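Side-chain contacts in PlyCB (Streptococcus phage C1, PDB 4F87), which binds the host cell wall as the subunit whose eight copies form the ring of the endolysin PlyC, which degrades peptidoglycan so that mature phage can leave the lysed cell: residues B[10-15]-B[50-55]; B[30-35]-B[64-69]; B[38-41]-B[45-48]. One frame throughout, in Å; residues are numbered along the deposited sequence.

Contact 1: B[10-15]-B[50-55]; sequences NVSGVQ and QQIIPS
Ser12 and Val14 meet Ile52 and Ile53 without any ring, amide or other flat group between them, so the contact has no stacked faces; it is made by methyl groups and one serine CB. The flat group worth noting in these segments is the side-chain amide of Gln50: its NE2 gives a 3.1 Å hydrogen bond to OG of Ser55, which lies nearly in the amide plane (6° out of it), and this bond ties the two ends of segment 50-55 together.

The tightest point is between Val14 CG1 and Ile53 CG2, 3.7 Å apart. With its two methyls forked, Val14 serves both isoleucines: CG1 lies anti to the backbone N (chi1 177°) and takes Ile53, while CG2 meets Ile52 CD1 at 4.1 Å. The two isoleucine chains run at about a right angle to Val14. Ile52 CD1 also comes within 4.1 Å of Ser12 CB and thus bridges the two residues.

Ser12 OG accepts the backbone N-H of Val14 at 3.1 Å, which makes an ST turn, although the N-H...O angle of 137° shows a bent bond. A water joins the two loops, donating to Val14 O at 2.9 Å and to Ile52 O at 2.7 Å. It also lies unusually close to Ser12 OG, so the details of that third link are doubtful.

The contact joins the loop before strand 16-20 to the loop between helix 43-50 and strand 55-57. Pro54 of a neighbouring subunit packs on Ser12 and Ile52, and Phe17 of the same subunit packs on Val14, so the paired loops form part of the ring interface. Within the chain, Gln50 and Ser55 rest on Leu18 of strand 16-20, and Pro54 shares a backbone hydrogen bond with Leu18.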
ATOM      1  N   ASN B  10       7.711  -4.381   4.012  1.00 44.15           N
ATOM      2  CA  ASN B  10       8.825  -3.698   4.663  1.00 42.76           C
ATOM      3  C   ASN B  10       8.450  -3.339   6.114  1.00 42.85           C
ATOM      4  O   ASN B  10       7.729  -2.371   6.347  1.00 45.99           O
ATOM      5  CB  ASN B  10       9.228  -2.458   3.869  1.00 47.95           C
ATOM      6  N   VAL B  11       8.932  -4.128   7.077  1.00 33.71           N
ATOM      7  CA  VAL B  11       8.629  -3.951   8.495  1.00 30.27           C
ATOM      8  C   VAL B  11       9.828  -3.437   9.315  1.00 24.92           C
ATOM      9  O   VAL B  11       9.668  -3.297  10.524  1.00 26.04           O
ATOM     10  CB  VAL B  11       8.114  -5.277   9.091  1.00 37.33           C
ATOM     11  N   SER B  12      10.986  -3.171   8.697  1.00 23.00           N
ATOM     12  CA  SER B  12      12.165  -2.746   9.437  1.00 21.62           C
ATOM     13  C   SER B  12      12.147  -1.311   9.946  1.00 25.35           C
ATOM     14  O   SER B  12      12.979  -0.970  10.783  1.00 26.93           O
ATOM     15  CB  SER B  12      13.422  -2.986   8.614  1.00 22.59           C
ATOM     16  OG  SER B  12      13.452  -2.017   7.571  1.00 25.55           O
ATOM     17  N   GLY B  13      11.325  -0.463   9.359  1.00 27.81           N
ATOM     18  CA  GLY B  13      11.330   0.959   9.695  1.00 28.94           C
ATOM     19  C   GLY B  13      12.584   1.649   9.168  1.00 31.19           C
ATOM     20  O   GLY B  13      13.001   2.676   9.715  1.00 32.16           O
ATOM     21  N   VAL B  14      13.223   1.057   8.125  1.00 23.68           N
ATOM     22  CA  VAL B  14      14.444   1.586   7.522  1.00 21.91           C
ATOM     23  C   VAL B  14      14.280   1.656   6.022  1.00 24.91           C
ATOM     24  O   VAL B  14      13.902   0.661   5.395  1.00 25.76           O
ATOM     25  CB  VAL B  14      15.693   0.721   7.863  1.00 23.25           C
ATOM     26  CG1 VAL B  14      16.964   1.251   7.169  1.00 23.20           C
ATOM     27  CG2 VAL B  14      15.919   0.626   9.375  1.00 23.90           C
ATOM     28  N   GLN B  15      14.555   2.833   5.451  1.00 22.21           N
ATOM     29  CA  GLN B  15      14.554   3.029   4.003  1.00 21.40           C
ATOM     30  C   GLN B  15      15.911   3.599   3.640  1.00 22.23           C
ATOM     31  O   GLN B  15      16.354   4.560   4.264  1.00 23.72           O
ATOM     32  CB  GLN B  15      13.447   4.000   3.550  1.00 23.79           C
ATOM     33  CG  GLN B  15      12.068   3.376   3.649  1.00 29.81           C
ATOM     34  CD  GLN B  15      10.978   4.332   3.223  1.00 48.28           C
ATOM     35  OE1 GLN B  15      10.994   4.877   2.123  1.00 45.39           O
ATOM     36  NE2 GLN B  15       9.995   4.535   4.084  1.00 54.44           N
ATOM     37  N   GLN B  50      22.879  -5.323   5.077  1.00 16.10           N
ATOM     38  CA  GLN B  50      22.603  -6.014   3.809  1.00 16.77           C
ATOM     39  C   GLN B  50      21.433  -6.996   3.946  1.00 19.11           C
ATOM     40  O   GLN B  50      20.868  -7.397   2.928  1.00 20.61           O
ATOM     41  CB  GLN B  50      23.852  -6.720   3.268  1.00 18.27           C
ATOM     42  CG  GLN B  50      24.822  -5.732   2.630  1.00 20.01           C
ATOM     43  CD  GLN B  50      26.129  -6.321   2.205  1.00 25.10           C
ATOM     44  OE1 GLN B  50      26.570  -7.359   2.716  1.00 25.10           O
ATOM     45  NE2 GLN B  50      26.787  -5.617   1.268  1.00 23.02           N
ATOM     46  N   GLN B  51      21.016  -7.332   5.173  1.00 17.59           N
ATOM     47  CA  GLN B  51      19.845  -8.202   5.337  1.00 18.91           C
ATOM     48  C   GLN B  51      18.549  -7.428   5.143  1.00 22.45           C
ATOM     49  O   GLN B  51      17.501  -8.067   4.926  1.00 24.03           O
ATOM     50  CB  GLN B  51      19.822  -8.806   6.745  1.00 20.40           C
ATOM     51  CG  GLN B  51      21.038  -9.708   7.026  1.00 22.84           C
ATOM     52  CD  GLN B  51      20.888 -11.078   6.376  1.00 54.41           C
ATOM     53  OE1 GLN B  51      20.141 -11.948   6.843  1.00 61.32           O
ATOM     54  NE2 GLN B  51      21.567 -11.289   5.266  1.00 42.21           N
ATOM     55  N   ILE B  52      18.573  -6.082   5.255  1.00 18.14           N
ATOM     56  CA  ILE B  52      17.328  -5.302   5.203  1.00 18.42           C
ATOM     57  C   ILE B  52      17.294  -4.191   4.157  1.00 18.14           C
ATOM     58  O   ILE B  52      16.191  -3.730   3.844  1.00 19.69           O
ATOM     59  CB  ILE B  52      16.947  -4.760   6.607  1.00 19.62           C
ATOM     60  CG1 ILE B  52      18.037  -3.832   7.205  1.00 19.12           C
ATOM     61  CG2 ILE B  52      16.564  -5.898   7.573  1.00 20.42           C
ATOM     62  CD1 ILE B  52      17.536  -2.973   8.422  1.00 21.67           C
ATOM     63  N   ILE B  53      18.451  -3.730   3.644  1.00 17.50           N
ATOM     64  CA  ILE B  53      18.434  -2.683   2.625  1.00 17.44           C
ATOM     65  C   ILE B  53      19.359  -3.064   1.482  1.00 18.94           C
ATOM     66  O   ILE B  53      20.314  -3.822   1.680  1.00 18.08           O
ATOM     67  CB  ILE B  53      18.785  -1.268   3.191  1.00 18.20           C
ATOM     68  CG1 ILE B  53      20.153  -1.248   3.885  1.00 17.92           C
ATOM     69  CG2 ILE B  53      17.664  -0.711   4.083  1.00 20.17           C
ATOM     70  CD1 ILE B  53      20.614   0.147   4.368  1.00 19.79           C
ATOM     71  N   PRO B  54      19.120  -2.500   0.284  1.00 17.00           N
ATOM     72  CA  PRO B  54      20.029  -2.789  -0.838  1.00 17.11           C
ATOM     73  C   PRO B  54      21.432  -2.228  -0.611  1.00 17.71           C
ATOM     74  O   PRO B  54      21.629  -1.291   0.178  1.00 17.42           O
ATOM     75  CB  PRO B  54      19.373  -2.105  -2.043  1.00 20.79           C
ATOM     76  CG  PRO B  54      18.271  -1.292  -1.510  1.00 24.60           C
ATOM     77  CD  PRO B  54      17.980  -1.644  -0.095  1.00 18.97           C
ATOM     78  N   SER B  55      22.401  -2.808  -1.325  1.00 17.60           N
ATOM     79  CA  SER B  55      23.801  -2.404  -1.273  1.00 16.27           C
ATOM     80  C   SER B  55      24.249  -2.217  -2.722  1.00 17.98           C
ATOM     81  O   SER B  55      24.196  -3.148  -3.531  1.00 19.48           O
ATOM     82  CB  SER B  55      24.590  -3.499  -0.575  1.00 19.15           C
ATOM     83  OG  SER B  55      25.963  -3.162  -0.503  1.00 21.38           O
TER
HETATM   84  O   HOH W   1      14.492  -2.157   5.291  1.00 29.86           O

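Contact 2: B[30-35]-B[64-69]; sequences RAFING and EAIRKA
Phe32 on strand 29-33 reaches helix 63-70 with the far end of its ring, and this is the compact part of the contact. CE2 of Phe32 comes to 4.1 Å from CG2 of Ile66, while CZ of Phe32 lies 4.1 Å from CA of Arg67, so the ring end rests against two successive helix residues. The ring also meets those of Phe17 and Phe19 of strand 16-20. The axes of 30-33 and 64-69 run nearly parallel, 12° apart, with a closest approach of 11.3 Å that the phenyl group helps to span.

Towards solvent the contact is looser. The exposed Arg67 runs past Phe32, with its CG 4.2 Å from CZ of Phe32. Its chain is extended from CG to NE, which carries the guanidinium up to that of Arg30, whose own chain bends at chi3 (65°). NE of Arg30 sits at the edge of the Arg67 group, 4.2 Å from NH2 of Arg67, and the two planes are turned 80° apart.

Glu37 forms salt bridges to both, OE1 with NE of Arg67 and OE2 with NE of Arg30. All three residues interact with the host cell wall; the shared carboxylate probably offsets the two positive charges and holds both NE groups in place.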
ATOM      1  N   ARG B  30      29.436   3.359   3.167  1.00 16.33           N
ATOM      2  CA  ARG B  30      28.599   4.395   3.732  1.00 15.92           C
ATOM      3  C   ARG B  30      27.136   3.973   3.547  1.00 16.96           C
ATOM      4  O   ARG B  30      26.862   2.962   2.890  1.00 16.35           O
ATOM      5  CB  ARG B  30      28.860   5.754   3.075  1.00 17.17           C
ATOM      6  CG  ARG B  30      30.320   6.175   3.239  1.00 17.18           C
ATOM      7  CD  ARG B  30      30.601   7.590   2.708  1.00 19.50           C
ATOM      8  NE  ARG B  30      29.897   8.631   3.463  1.00 20.00           N
ATOM      9  CZ  ARG B  30      30.239   9.065   4.674  1.00 23.95           C
ATOM     10  NH1 ARG B  30      31.305   8.561   5.295  1.00 23.43           N
ATOM     11  NH2 ARG B  30      29.511   9.995   5.284  1.00 26.03           N
ATOM     12  N   ALA B  31      26.201   4.720   4.130  1.00 16.45           N
ATOM     13  CA  ALA B  31      24.803   4.392   3.912  1.00 16.74           C
ATOM     14  C   ALA B  31      23.950   5.617   4.001  1.00 18.52           C
ATOM     15  O   ALA B  31      24.313   6.579   4.680  1.00 18.92           O
ATOM     16  CB  ALA B  31      24.315   3.377   4.951  1.00 18.62           C
ATOM     17  N   PHE B  32      22.788   5.574   3.334  1.00 17.75           N
ATOM     18  CA  PHE B  32      21.715   6.516   3.586  1.00 18.10           C
ATOM     19  C   PHE B  32      20.689   5.702   4.363  1.00 21.92           C
ATOM     20  O   PHE B  32      20.290   4.615   3.913  1.00 21.95           O
ATOM     21  CB  PHE B  32      21.066   7.061   2.296  1.00 19.75           C
ATOM     22  CG  PHE B  32      21.884   8.160   1.695  1.00 20.54           C
ATOM     23  CD1 PHE B  32      21.766   9.469   2.151  1.00 25.57           C
ATOM     24  CD2 PHE B  32      22.780   7.892   0.673  1.00 21.59           C
ATOM     25  CE1 PHE B  32      22.547  10.488   1.583  1.00 25.96           C
ATOM     26  CE2 PHE B  32      23.574   8.910   0.126  1.00 24.53           C
ATOM     27  CZ  PHE B  32      23.457  10.190   0.600  1.00 24.18           C
ATOM     28  N   ILE B  33      20.334   6.155   5.560  1.00 20.24           N
ATOM     29  CA  ILE B  33      19.331   5.461   6.375  1.00 20.66           C
ATOM     30  C   ILE B  33      18.306   6.514   6.776  1.00 24.38           C
ATOM     31  O   ILE B  33      18.649   7.472   7.482  1.00 24.47           O
ATOM     32  CB  ILE B  33      19.948   4.722   7.602  1.00 24.04           C
ATOM     33  CG1 ILE B  33      20.813   3.522   7.116  1.00 25.57           C
ATOM     34  CG2 ILE B  33      18.821   4.254   8.591  1.00 24.83           C
ATOM     35  CD1 ILE B  33      21.616   2.868   8.116  1.00 34.62           C
ATOM     36  N   ASN B  34      17.078   6.362   6.271  1.00 22.74           N
ATOM     37  CA  ASN B  34      16.004   7.307   6.550  1.00 23.54           C
ATOM     38  C   ASN B  34      16.413   8.760   6.227  1.00 26.51           C
ATOM     39  O   ASN B  34      16.126   9.684   7.004  1.00 28.73           O
ATOM     40  CB  ASN B  34      15.476   7.115   7.985  1.00 25.72           C
ATOM     41  CG  ASN B  34      14.883   5.734   8.196  1.00 27.43           C
ATOM     42  OD1 ASN B  34      14.495   5.061   7.242  1.00 28.44           O
ATOM     43  ND2 ASN B  34      14.718   5.310   9.449  1.00 30.07           N
ATOM     44  N   GLY B  35      17.130   8.921   5.109  1.00 23.38           N
ATOM     45  CA  GLY B  35      17.571  10.226   4.640  1.00 24.88           C
ATOM     46  C   GLY B  35      18.760  10.829   5.359  1.00 26.75           C
ATOM     47  O   GLY B  35      19.084  12.000   5.120  1.00 26.36           O
ATOM     48  N   GLU B  64      28.581  13.366  -4.488  1.00 19.98           N
ATOM     49  CA  GLU B  64      28.039  14.715  -4.274  1.00 21.15           C
ATOM     50  C   GLU B  64      26.634  14.882  -4.884  1.00 23.29           C
ATOM     51  O   GLU B  64      25.724  15.404  -4.218  1.00 22.90           O
ATOM     52  CB  GLU B  64      29.015  15.756  -4.840  1.00 23.13           C
ATOM     53  CG  GLU B  64      28.585  17.204  -4.667  1.00 32.66           C
ATOM     54  CD  GLU B  64      29.614  18.224  -5.118  1.00 55.85           C
ATOM     55  OE1 GLU B  64      29.828  19.202  -4.367  1.00 58.31           O
ATOM     56  OE2 GLU B  64      30.208  18.053  -6.207  1.00 46.71           O
ATOM     57  N   ALA B  65      26.439  14.406  -6.117  1.00 20.32           N
ATOM     58  CA  ALA B  65      25.124  14.532  -6.754  1.00 20.23           C
ATOM     59  C   ALA B  65      24.076  13.669  -6.069  1.00 21.84           C
ATOM     60  O   ALA B  65      22.925  14.097  -5.923  1.00 21.73           O
ATOM     61  CB  ALA B  65      25.222  14.163  -8.222  1.00 21.04           C
ATOM     62  N   ILE B  66      24.465  12.465  -5.614  1.00 18.79           N
ATOM     63  CA  ILE B  66      23.513  11.594  -4.923  1.00 18.70           C
ATOM     64  C   ILE B  66      23.093  12.238  -3.600  1.00 22.27           C
ATOM     65  O   ILE B  66      21.919  12.205  -3.255  1.00 21.37           O
ATOM     66  CB  ILE B  66      24.081  10.162  -4.726  1.00 19.93           C
ATOM     67  CG1 ILE B  66      24.454   9.492  -6.067  1.00 19.66           C
ATOM     68  CG2 ILE B  66      23.132   9.286  -3.887  1.00 21.06           C
ATOM     69  CD1 ILE B  66      23.351   9.477  -7.125  1.00 23.83           C
ATOM     70  N   ARG B  67      24.034  12.885  -2.897  1.00 20.31           N
ATOM     71  CA  ARG B  67      23.694  13.588  -1.662  1.00 21.25           C
ATOM     72  C   ARG B  67      22.647  14.657  -1.929  1.00 26.94           C
ATOM     73  O   ARG B  67      21.719  14.791  -1.131  1.00 27.35           O
ATOM     74  CB  ARG B  67      24.919  14.300  -1.134  1.00 24.52           C
ATOM     75  CG  ARG B  67      25.887  13.388  -0.514  1.00 25.87           C
ATOM     76  CD  ARG B  67      27.017  14.214   0.054  1.00 29.27           C
ATOM     77  NE  ARG B  67      27.829  13.337   0.864  1.00 24.53           N
ATOM     78  CZ  ARG B  67      29.148  13.251   0.819  1.00 27.79           C
ATOM     79  NH1 ARG B  67      29.857  14.108   0.085  1.00 30.26           N
ATOM     80  NH2 ARG B  67      29.778  12.344   1.544  1.00 26.19           N
ATOM     81  N   LYS B  68      22.786  15.404  -3.043  1.00 25.16           N
ATOM     82  CA  LYS B  68      21.843  16.469  -3.411  1.00 26.78           C
ATOM     83  C   LYS B  68      20.442  15.869  -3.603  1.00 31.20           C
ATOM     84  O   LYS B  68      19.451  16.412  -3.088  1.00 31.79           O
ATOM     85  CB  LYS B  68      22.328  17.185  -4.692  1.00 28.40           C
ATOM     86  CG  LYS B  68      21.466  18.378  -5.103  1.00 36.47           C
ATOM     87  CD  LYS B  68      21.866  18.922  -6.467  1.00 42.52           C
ATOM     88  CE  LYS B  68      20.888  19.972  -6.940  1.00 53.86           C
ATOM     89  NZ  LYS B  68      21.099  20.324  -8.370  1.00 61.99           N
ATOM     90  N   ALA B  69      20.365  14.728  -4.309  1.00 26.95           N
ATOM     91  CA  ALA B  69      19.089  14.069  -4.567  1.00 27.46           C
ATOM     92  C   ALA B  69      18.458  13.415  -3.335  1.00 31.41           C
ATOM     93  O   ALA B  69      17.223  13.351  -3.229  1.00 33.68           O
ATOM     94  CB  ALA B  69      19.251  13.058  -5.685  1.00 27.57           C
TER

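Contact 3: B[38-41]-B[45-48]; sequences IGIK and TVQG
This is apolar packing between a strand and the helix that follows it: Ile40, on strand 36-40, meets Thr45 and Val46 of helix 43-50. The evidence lies in one methyl. CG2 of Ile40 is 3.6 Å from CG2 of Val46, and the same Ile40 CG2 is 3.7 Å from CB of Thr45 and 3.8 Å from CG2 of Thr45. That methyl therefore lodges against two consecutive helix residues.

Its position follows from the isoleucine torsion, since chi1 of -55° places CG2 on the far side of CB from the backbone N. Thr45 has a similar first torsion (-53°), which leaves its CG2 beside the isoleucine and its OG1 for polar partners. That hydroxyl is hydrogen-bonded to OD2 of Asp62 and to the backbone N of Ser59, both of a neighbouring subunit, so one small side chain combines intrachain packing with two intersubunit bonds.

Asp62 of that subunit also packs on Ile40 and accepts the backbone N-H of Lys41. Within the chain, Ile40 pairs through its backbone with Tyr29 of strand 29-33, and Val46 rests on the Tyr29 side chain, which places helix 43-50 against strand 36-40, outermost in this chain, and its neighbour in the sheet.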
ATOM      1  N   ILE B  38      25.538   8.242   6.687  1.00 19.20           N
ATOM      2  CA  ILE B  38      26.494   7.841   7.719  1.00 19.22           C
ATOM      3  C   ILE B  38      27.644   7.047   7.129  1.00 20.65           C
ATOM      4  O   ILE B  38      27.534   6.451   6.053  1.00 18.88           O
ATOM      5  CB  ILE B  38      25.783   7.006   8.831  1.00 22.63           C
ATOM      6  CG1 ILE B  38      25.149   5.723   8.253  1.00 23.33           C
ATOM      7  CG2 ILE B  38      24.765   7.850   9.626  1.00 23.31           C
ATOM      8  CD1 ILE B  38      24.731   4.709   9.307  1.00 24.90           C
ATOM      9  N   GLY B  39      28.761   7.055   7.834  1.00 19.13           N
ATOM     10  CA  GLY B  39      29.878   6.185   7.515  1.00 19.02           C
ATOM     11  C   GLY B  39      29.692   4.913   8.327  1.00 22.00           C
ATOM     12  O   GLY B  39      29.045   4.933   9.399  1.00 23.27           O
ATOM     13  N   ILE B  40      30.171   3.793   7.792  1.00 18.39           N
ATOM     14  CA  ILE B  40      30.102   2.498   8.474  1.00 18.07           C
ATOM     15  C   ILE B  40      31.536   2.082   8.780  1.00 20.98           C
ATOM     16  O   ILE B  40      32.391   2.056   7.885  1.00 21.19           O
ATOM     17  CB  ILE B  40      29.369   1.437   7.616  1.00 20.45           C
ATOM     18  CG1 ILE B  40      27.955   1.889   7.187  1.00 21.62           C
ATOM     19  CG2 ILE B  40      29.314   0.087   8.347  1.00 20.39           C
ATOM     20  CD1 ILE B  40      26.959   2.133   8.239  1.00 27.44           C
ATOM     21  N   LYS B  41      31.825   1.820  10.055  1.00 18.64           N
ATOM     22  CA  LYS B  41      33.181   1.465  10.472  1.00 19.57           C
ATOM     23  C   LYS B  41      33.538  -0.002  10.384  1.00 20.61           C
ATOM     24  O   LYS B  41      34.705  -0.337  10.183  1.00 21.61           O
ATOM     25  CB  LYS B  41      33.445   1.977  11.897  1.00 22.57           C
ATOM     26  CG  LYS B  41      33.485   3.507  11.920  1.00 30.10           C
ATOM     27  CD  LYS B  41      33.759   4.087  13.287  1.00 37.57           C
ATOM     28  CE  LYS B  41      33.525   5.592  13.308  1.00 41.28           C
ATOM     29  NZ  LYS B  41      34.374   6.350  12.341  1.00 48.97           N
ATOM     30  N   THR B  45      28.568  -4.562  10.470  1.00 15.91           N
ATOM     31  CA  THR B  45      27.424  -3.678  10.277  1.00 14.87           C
ATOM     32  C   THR B  45      26.986  -3.679   8.832  1.00 16.37           C
ATOM     33  O   THR B  45      25.786  -3.613   8.562  1.00 16.00           O
ATOM     34  CB  THR B  45      27.819  -2.278  10.744  1.00 15.74           C
ATOM     35  OG1 THR B  45      28.346  -2.348  12.089  1.00 16.09           O
ATOM     36  CG2 THR B  45      26.643  -1.299  10.688  1.00 16.48           C
ATOM     37  N   VAL B  46      27.953  -3.705   7.888  1.00 15.51           N
ATOM     38  CA  VAL B  46      27.584  -3.779   6.483  1.00 15.53           C
ATOM     39  C   VAL B  46      26.758  -5.059   6.249  1.00 17.06           C
ATOM     40  O   VAL B  46      25.693  -5.014   5.624  1.00 16.90           O
ATOM     41  CB  VAL B  46      28.853  -3.787   5.607  1.00 16.81           C
ATOM     42  CG1 VAL B  46      28.505  -4.046   4.130  1.00 18.06           C
ATOM     43  CG2 VAL B  46      29.613  -2.463   5.764  1.00 17.14           C
ATOM     44  N   GLN B  47      27.247  -6.189   6.741  1.00 16.31           N
ATOM     45  CA  GLN B  47      26.524  -7.451   6.529  1.00 17.92           C
ATOM     46  C   GLN B  47      25.154  -7.434   7.205  1.00 18.86           C
ATOM     47  O   GLN B  47      24.182  -7.933   6.622  1.00 19.20           O
ATOM     48  CB  GLN B  47      27.368  -8.636   6.983  1.00 21.46           C
ATOM     49  CG  GLN B  47      28.646  -8.772   6.160  1.00 27.39           C
ATOM     50  CD  GLN B  47      29.593  -9.798   6.757  1.00 53.61           C
ATOM     51  OE1 GLN B  47      29.907  -9.820   7.964  1.00 46.77           O
ATOM     52  NE2 GLN B  47      30.137 -10.623   5.895  1.00 55.99           N
ATOM     53  N   GLY B  48      25.058  -6.814   8.382  1.00 17.13           N
ATOM     54  CA  GLY B  48      23.780  -6.687   9.062  1.00 17.04           C
ATOM     55  C   GLY B  48      22.770  -5.891   8.255  1.00 17.41           C
ATOM     56  O   GLY B  48      21.651  -6.363   7.992  1.00 17.35           O
TER

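Overall arrangement
Contacts 1 and 3 are buried and apolar, whereas contact 2 has a buried aromatic end and a charged end near solvent. Contact 3 and the second segment of contact 1 follow each other along the chain: helix 43-50 packs on strand 36-40, then leads into the loop that contact 1 holds. Contacts 2 and 3 share the sheet, where Ala31 O lies 2.9 Å from Ile38 N between adjacent strands. Contact 1 touches contact 2 through the turn at Asn34, whose side chain bonds to the backbone of Gly13 and Gln15. Polarity rises from contact 3, which meets through carbon alone, through the hydrated contact 1 to contact 2, the one with charged groups and an exposed side.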